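Side-chain contacts in sarcolemmal membrane-associated protein (Homo sapiens, PDB 6AR0), which acts as a STRIPAK adaptor in the complex that dephosphorylates STK3 and so inhibits Hippo signalling, this chain being its FHA domain: residues Arg20-Tyr23 and Pro27-Ile30; Asn54-Trp59 and Ile103-Asp108; Phe67-Thr72 and Thr78-Gln83. All blocks are in the same frame, centred on the assembly; numbering follows the deposited sequence.

Contact 1. Residues Arg20-Tyr23 and Pro27-Ile30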
# COMPACT_ATOMS: atom_id res chain seq x y z
N ARG A 20 -9.66 -0.53 -4.68
CA ARG A 20 -9.26 0.85 -4.93
C ARG A 20 -8.71 0.98 -6.35
O ARG A 20 -7.93 0.14 -6.80
CB ARG A 20 -8.20 1.32 -3.94
CG ARG A 20 -8.53 1.05 -2.49
CD ARG A 20 -9.82 1.76 -2.06
NE ARG A 20 -10.15 1.49 -0.67
CZ ARG A 20 -9.63 2.13 0.39
NH1 ARG A 20 -8.77 3.11 0.23
NH2 ARG A 20 -9.98 1.77 1.61
N HIS A 21 -9.14 2.03 -7.04
CA HIS A 21 -8.62 2.40 -8.36
C HIS A 21 -7.88 3.71 -8.16
O HIS A 21 -8.48 4.78 -8.18
CB HIS A 21 -9.75 2.55 -9.40
CG HIS A 21 -10.45 1.26 -9.70
ND1 HIS A 21 -11.52 1.18 -10.57
CD2 HIS A 21 -10.23 0.01 -9.25
CE1 HIS A 21 -11.91 -0.08 -10.64
NE2 HIS A 21 -11.14 -0.81 -9.86
N VAL A 22 -6.58 3.62 -7.92
CA VAL A 22 -5.76 4.74 -7.46
C VAL A 22 -4.94 5.25 -8.63
O VAL A 22 -3.96 4.62 -9.04
CB VAL A 22 -4.85 4.35 -6.29
CG1 VAL A 22 -4.04 5.56 -5.82
CG2 VAL A 22 -5.66 3.77 -5.13
N TYR A 23 -5.30 6.41 -9.16
CA TYR A 23 -4.52 7.03 -10.23
C TYR A 23 -3.29 7.73 -9.66
O TYR A 23 -3.33 8.32 -8.57
CB TYR A 23 -5.41 7.99 -11.02
CG TYR A 23 -6.46 7.24 -11.78
CD1 TYR A 23 -6.13 6.60 -12.97
CD2 TYR A 23 -7.77 7.13 -11.31
CE1 TYR A 23 -7.09 5.88 -13.67
CE2 TYR A 23 -8.72 6.42 -12.02
CZ TYR A 23 -8.38 5.81 -13.19
OH TYR A 23 -9.33 5.11 -13.91
N PRO A 27 2.44 11.25 -6.52
CA PRO A 27 2.55 10.24 -5.46
C PRO A 27 1.35 10.28 -4.53
O PRO A 27 0.84 11.36 -4.18
CB PRO A 27 3.85 10.63 -4.74
CG PRO A 27 4.65 11.34 -5.79
CD PRO A 27 3.63 12.12 -6.57
N ILE A 28 0.93 9.10 -4.09
CA ILE A 28 -0.24 8.94 -3.23
C ILE A 28 0.21 8.41 -1.87
O ILE A 28 0.94 7.41 -1.79
CB ILE A 28 -1.28 8.02 -3.89
CG1 ILE A 28 -1.83 8.67 -5.18
CG2 ILE A 28 -2.42 7.69 -2.93
CD1 ILE A 28 -2.55 10.00 -4.98
N LYS A 29 -0.26 9.06 -0.81
CA LYS A 29 -0.00 8.60 0.54
C LYS A 29 -0.83 7.36 0.85
O LYS A 29 -2.01 7.26 0.48
CB LYS A 29 -0.35 9.70 1.54
CG LYS A 29 0.20 9.42 2.93
CD LYS A 29 0.22 10.66 3.80
CE LYS A 29 -1.12 10.86 4.46
NZ LYS A 29 -1.08 12.04 5.36
N ILE A 30 -0.19 6.40 1.50
CA ILE A 30 -0.85 5.26 2.12
C ILE A 30 -0.87 5.51 3.61
O ILE A 30 0.17 5.85 4.20
CB ILE A 30 -0.08 3.97 1.80
CG1 ILE A 30 -0.11 3.71 0.29
CG2 ILE A 30 -0.65 2.80 2.58
CD1 ILE A 30 1.10 3.03 -0.26
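V22 and I28 meet through their branched side chains. One methyl of V22, CG1, does all the touching on its side. With chi1 at -179° this methyl is anti to the backbone N, the branch that faces I28. There it sits in the fork of the isoleucine, with CG1 and CG2 of I28 each 3.9 Å away from it. The two side chains cross obliquely. I28 turns its CG1 to the side of its own backbone N (chi1 -65°), and this brings that methylene up to the chain of the other strand. I28 CG1 lies 3.7 Å from the carbonyl O of Y23, and I28 CD1 follows at 4.0 Å. No hydrogen bond joins the segments. They belong to the two facing sheets of the FHA beta sandwich. The strand of V22 pairs with strand 5-10, and that of I28 with strand 56-61. An alanine at I28 would remove both branches and would probably leave V22 CG1 with little to pack on between the sheets. Y23 takes part through its backbone, since its CB points away and its side chain packs on S3 and L5. V22 also touches F8.

Contact 2. Residues Asn54-Trp59 and Ile103-Asp108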
# COMPACT_ATOMS: atom_id res chain seq x y z
N ASN A 54 0.97 8.39 8.33
CA ASN A 54 1.83 8.55 7.16
C ASN A 54 2.64 7.26 7.05
O ASN A 54 3.77 7.16 7.52
CB ASN A 54 2.72 9.76 7.32
CG ASN A 54 1.94 11.01 7.65
OD1 ASN A 54 1.01 11.37 6.93
ND2 ASN A 54 2.30 11.67 8.74
N HIS A 55 2.03 6.25 6.44
CA HIS A 55 2.57 4.90 6.49
C HIS A 55 3.55 4.62 5.35
O HIS A 55 4.66 4.13 5.57
CB HIS A 55 1.40 3.91 6.47
CG HIS A 55 1.80 2.52 6.83
ND1 HIS A 55 1.49 1.95 8.04
CD2 HIS A 55 2.52 1.61 6.14
CE1 HIS A 55 1.99 0.74 8.08
NE2 HIS A 55 2.62 0.50 6.94
N ALA A 56 3.14 4.94 4.13
CA ALA A 56 3.95 4.67 2.96
C ALA A 56 3.54 5.64 1.86
O ALA A 56 2.63 6.46 2.02
CB ALA A 56 3.82 3.20 2.53
N LEU A 57 4.26 5.56 0.74
CA LEU A 57 4.04 6.41 -0.41
C LEU A 57 4.19 5.54 -1.65
O LEU A 57 5.11 4.73 -1.72
CB LEU A 57 5.11 7.50 -0.41
CG LEU A 57 4.93 8.71 -1.31
CD1 LEU A 57 3.69 9.50 -0.95
CD2 LEU A 57 6.16 9.58 -1.24
N VAL A 58 3.27 5.68 -2.61
CA VAL A 58 3.31 4.93 -3.86
C VAL A 58 3.27 5.90 -5.03
O VAL A 58 2.54 6.89 -5.00
CB VAL A 58 2.17 3.87 -3.92
CG1 VAL A 58 0.78 4.51 -3.87
CG2 VAL A 58 2.32 2.99 -5.14
N TRP A 59 4.05 5.61 -6.07
CA TRP A 59 4.09 6.53 -7.21
C TRP A 59 4.51 5.81 -8.47
O TRP A 59 5.04 4.69 -8.45
CB TRP A 59 4.99 7.73 -6.95
CG TRP A 59 6.49 7.47 -6.89
CD1 TRP A 59 7.39 7.62 -7.90
CD2 TRP A 59 7.24 7.08 -5.73
NE1 TRP A 59 8.65 7.35 -7.44
CE2 TRP A 59 8.59 7.02 -6.11
CE3 TRP A 59 6.89 6.80 -4.41
CZ2 TRP A 59 9.60 6.71 -5.21
CZ3 TRP A 59 7.90 6.48 -3.52
CH2 TRP A 59 9.23 6.43 -3.92
N ILE A 103 1.14 -6.66 -1.55
CA ILE A 103 1.63 -5.55 -0.74
C ILE A 103 0.90 -5.56 0.59
O ILE A 103 -0.33 -5.67 0.62
CB ILE A 103 1.32 -4.23 -1.48
CG1 ILE A 103 1.88 -4.25 -2.90
CG2 ILE A 103 1.78 -3.02 -0.70
CD1 ILE A 103 3.33 -4.41 -2.91
N GLN A 104 1.63 -5.40 1.69
CA GLN A 104 1.05 -5.46 3.02
C GLN A 104 1.45 -4.22 3.81
O GLN A 104 2.61 -3.81 3.80
CB GLN A 104 1.50 -6.73 3.74
CG GLN A 104 1.02 -6.83 5.17
CD GLN A 104 1.42 -8.14 5.80
OE1 GLN A 104 1.32 -9.20 5.17
NE2 GLN A 104 1.88 -8.10 7.05
N PHE A 105 0.48 -3.64 4.52
CA PHE A 105 0.71 -2.51 5.41
C PHE A 105 0.32 -2.94 6.81
O PHE A 105 -0.84 -3.31 7.06
CB PHE A 105 -0.10 -1.29 4.99
CG PHE A 105 0.06 -0.94 3.54
CD1 PHE A 105 1.29 -0.56 3.03
CD2 PHE A 105 -1.01 -1.03 2.66
CE1 PHE A 105 1.44 -0.25 1.69
CE2 PHE A 105 -0.85 -0.73 1.31
CZ PHE A 105 0.36 -0.35 0.83
N GLY A 106 1.28 -2.87 7.73
CA GLY A 106 1.09 -3.35 9.08
C GLY A 106 1.27 -4.86 9.16
O GLY A 106 1.61 -5.54 8.19
N VAL A 107 1.03 -5.38 10.37
CA VAL A 107 0.97 -6.81 10.64
C VAL A 107 -0.24 -7.03 11.55
O VAL A 107 -0.72 -6.11 12.21
CB VAL A 107 2.26 -7.32 11.33
CG1 VAL A 107 3.49 -7.13 10.42
CG2 VAL A 107 2.46 -6.64 12.70
N ASP A 108 -0.72 -8.27 11.60
CA ASP A 108 -1.76 -8.59 12.58
C ASP A 108 -1.20 -8.39 13.98
O ASP A 108 -0.05 -8.74 14.27
CB ASP A 108 -2.20 -10.05 12.43
CG ASP A 108 -3.06 -10.31 11.21
OD1 ASP A 108 -3.31 -9.39 10.41
OD2 ASP A 108 -3.49 -11.47 11.05
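H55 sets its imidazole against F105 and reaches the backbone N of G106. From CB the ring leaves anti to the backbone N (chi1 -167°), which sets it against strand 102-105. CG brings in the ring, and CD2 is the first atom to touch, 4.0 Å from CD1 of F105. CB of F105 lies over one face of the imidazole, 4.2 Å from its centroid, a CH-pi contact. The phenyl turns an edge to that face in an offset edge-to-face pair, planes at 77°. H55 is the histidine of the Ser-x-x-His sequence common in FHA domains, which begins here at S52. In that family it is usually an architectural residue rather than a direct phosphopeptide ligand. ND1 accepts a hydrogen bond from the backbone N of S52. H55 CE1 approaches G106 N at 3.7 Å. At the tip, H55 NE2 is hydrogen-bonded to G77 O, consistent with a proton on NE2, and lies 3.8 Å from F105 CB. H55 and A56 both face I30 in a classic beta bulge. The A56 methyl meets F105 CE1 at 4.3 Å. On the side of the strand turned away from H55, Q104 NE2 donates to G106 O (2.8 Å, 164°).

Contact 3. Residues Phe67-Thr72 and Thr78-Gln83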
# COMPACT_ATOMS: atom_id res chain seq x y z
N PHE A 67 7.21 1.78 -11.20
CA PHE A 67 6.38 2.09 -10.05
C PHE A 67 7.16 1.78 -8.79
O PHE A 67 7.92 0.80 -8.73
CB PHE A 67 5.12 1.21 -10.07
CG PHE A 67 4.18 1.49 -11.20
CD1 PHE A 67 3.03 2.23 -11.01
CD2 PHE A 67 4.42 0.97 -12.46
CE1 PHE A 67 2.15 2.47 -12.06
CE2 PHE A 67 3.54 1.21 -13.51
CZ PHE A 67 2.41 1.94 -13.30
N TYR A 68 6.91 2.57 -7.74
CA TYR A 68 7.65 2.43 -6.50
C TYR A 68 6.75 2.53 -5.29
O TYR A 68 5.72 3.21 -5.29
CB TYR A 68 8.70 3.52 -6.34
CG TYR A 68 9.80 3.41 -7.36
CD1 TYR A 68 10.91 2.61 -7.12
CD2 TYR A 68 9.73 4.08 -8.55
CE1 TYR A 68 11.92 2.50 -8.03
CE2 TYR A 68 10.75 3.98 -9.49
CZ TYR A 68 11.84 3.18 -9.21
OH TYR A 68 12.88 3.05 -10.10
N LEU A 69 7.19 1.88 -4.22
CA LEU A 69 6.61 1.95 -2.89
C LEU A 69 7.72 2.28 -1.90
O LEU A 69 8.83 1.73 -1.99
CB LEU A 69 5.98 0.60 -2.55
CG LEU A 69 5.28 0.43 -1.21
CD1 LEU A 69 4.10 1.38 -1.10
CD2 LEU A 69 4.82 -1.02 -1.03
N GLN A 70 7.44 3.18 -0.96
CA GLN A 70 8.40 3.57 0.06
C GLN A 70 7.72 3.61 1.41
O GLN A 70 6.66 4.23 1.56
CB GLN A 70 8.98 4.94 -0.27
CG GLN A 70 10.02 5.41 0.71
CD GLN A 70 10.64 6.70 0.28
OE1 GLN A 70 9.98 7.56 -0.31
NE2 GLN A 70 11.93 6.85 0.54
N ASP A 71 8.33 2.98 2.41
CA ASP A 71 7.84 3.08 3.78
C ASP A 71 8.32 4.40 4.37
O ASP A 71 9.51 4.71 4.31
CB ASP A 71 8.36 1.90 4.60
CG ASP A 71 7.81 1.90 6.01
OD1 ASP A 71 8.08 2.87 6.75
OD2 ASP A 71 7.09 0.92 6.33
N THR A 72 7.38 5.19 4.89
CA THR A 72 7.70 6.51 5.46
C THR A 72 7.66 6.48 6.99
O THR A 72 6.92 7.21 7.64
CB THR A 72 6.76 7.57 4.88
OG1 THR A 72 5.40 7.24 5.19
CG2 THR A 72 6.90 7.67 3.39
N THR A 78 5.88 -2.21 6.21
CA THR A 78 5.37 -2.32 4.86
C THR A 78 6.12 -3.46 4.20
O THR A 78 7.33 -3.60 4.42
CB THR A 78 5.63 -1.01 4.08
OG1 THR A 78 4.98 0.07 4.75
CG2 THR A 78 5.11 -1.08 2.66
N PHE A 79 5.42 -4.26 3.39
CA PHE A 79 6.01 -5.47 2.82
C PHE A 79 5.67 -5.59 1.34
O PHE A 79 4.54 -5.29 0.94
CB PHE A 79 5.53 -6.75 3.55
CG PHE A 79 5.66 -6.70 5.05
CD1 PHE A 79 6.68 -7.39 5.69
CD2 PHE A 79 4.78 -5.96 5.82
CE1 PHE A 79 6.80 -7.33 7.07
CE2 PHE A 79 4.91 -5.89 7.19
CZ PHE A 79 5.92 -6.59 7.81
N ILE A 80 6.65 -6.01 0.54
CA ILE A 80 6.44 -6.43 -0.85
C ILE A 80 6.72 -7.92 -0.91
O ILE A 80 7.84 -8.35 -0.61
CB ILE A 80 7.35 -5.67 -1.83
CG1 ILE A 80 7.10 -4.16 -1.79
CG2 ILE A 80 7.19 -6.22 -3.25
CD1 ILE A 80 8.18 -3.35 -2.49
N ASN A 81 5.71 -8.71 -1.25
CA ASN A 81 5.86 -10.17 -1.33
C ASN A 81 6.53 -10.71 -0.07
O ASN A 81 7.46 -11.51 -0.12
CB ASN A 81 6.58 -10.56 -2.60
CG ASN A 81 5.87 -10.04 -3.83
OD1 ASN A 81 4.65 -9.98 -3.85
ND2 ASN A 81 6.61 -9.67 -4.86
N SER A 82 6.03 -10.23 1.07
CA SER A 82 6.41 -10.68 2.41
C SER A 82 7.76 -10.16 2.89
O SER A 82 8.21 -10.58 3.96
CB SER A 82 6.39 -12.20 2.58
OG SER A 82 5.20 -12.78 2.08
N GLN A 83 8.41 -9.26 2.16
CA GLN A 83 9.71 -8.73 2.54
C GLN A 83 9.53 -7.32 3.07
O GLN A 83 9.00 -6.45 2.37
CB GLN A 83 10.66 -8.71 1.33
CG GLN A 83 10.80 -10.06 0.68
CD GLN A 83 11.22 -11.11 1.65
OE1 GLN A 83 12.06 -10.88 2.52
NE2 GLN A 83 10.63 -12.29 1.52
O HOH W 1 8.65 -1.43 6.59
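L69 and D71 face I80 and T78 across two strands that run roughly antiparallel but do not pair. The axes of strands 67-71 and 78-80 come within 7.9 Å, and their directions differ by 149°. The backbones are closer at one end. CA of D71 is 6.0 Å from CA of T78, while L69 and I80 stand further apart. No backbone hydrogen bond crosses. The strands lie in the two different sheets of the FHA sandwich. After I80 the chain reverses in a type I' turn to Q83, which links strand 78-80 to strand 83-84 in a tight hairpin.

L69 and T78 meet end on, L69 CD2 to T78 CG2 at 3.7 Å. The same L69 CD2 passes alongside I80 CG1 at 4.0 Å, the two side chains running in opposite directions. A56 and I103 also pack on L69.

The polar end is held by D71. T78 places its hydroxyl beside its own backbone N (chi1 -60°) and its methyl CG2 against L69. T78 OG1 then donates to D71 OD2 at 2.8 Å. It arrives from above the carboxylate plane, 41° out of it. A water donates to the same OD2 and accepts from T78 N at 2.9 Å, so acid and backbone are bridged a second time. S74 OG is also bonded to OD2.

One buried carboxylate oxygen thus gathers a threonine, a serine and a water. Such a set of partners is likely to stabilise a negative charge on D71. It also ties strand 67-71 to both S74 and T78. The loop between the strands is thereby anchored, in a region that in FHA domains commonly contributes to phosphopeptide binding.

How the contacts relate
Each contact joins the two sheets of the FHA sandwich. Strands 28-32, 56-61 and 66-71 lie side by side in the mixed sheet. Strands 20-23, 78-80 and 102-105 belong to the antiparallel one. Contact 1 closes first along the chain. Contact 2 then spans a long stretch, and both segments of contact 3 fall within it. The centres of contacts 2 and 3 are about 7 Å apart, those of 1 and 2 about 11 Å, and those of 1 and 3 about 14 Å. I30 CD1 packs on both F105 and L69, so the three share one apolar interior. K29 and N54 add a polar link between contacts 1 and 2.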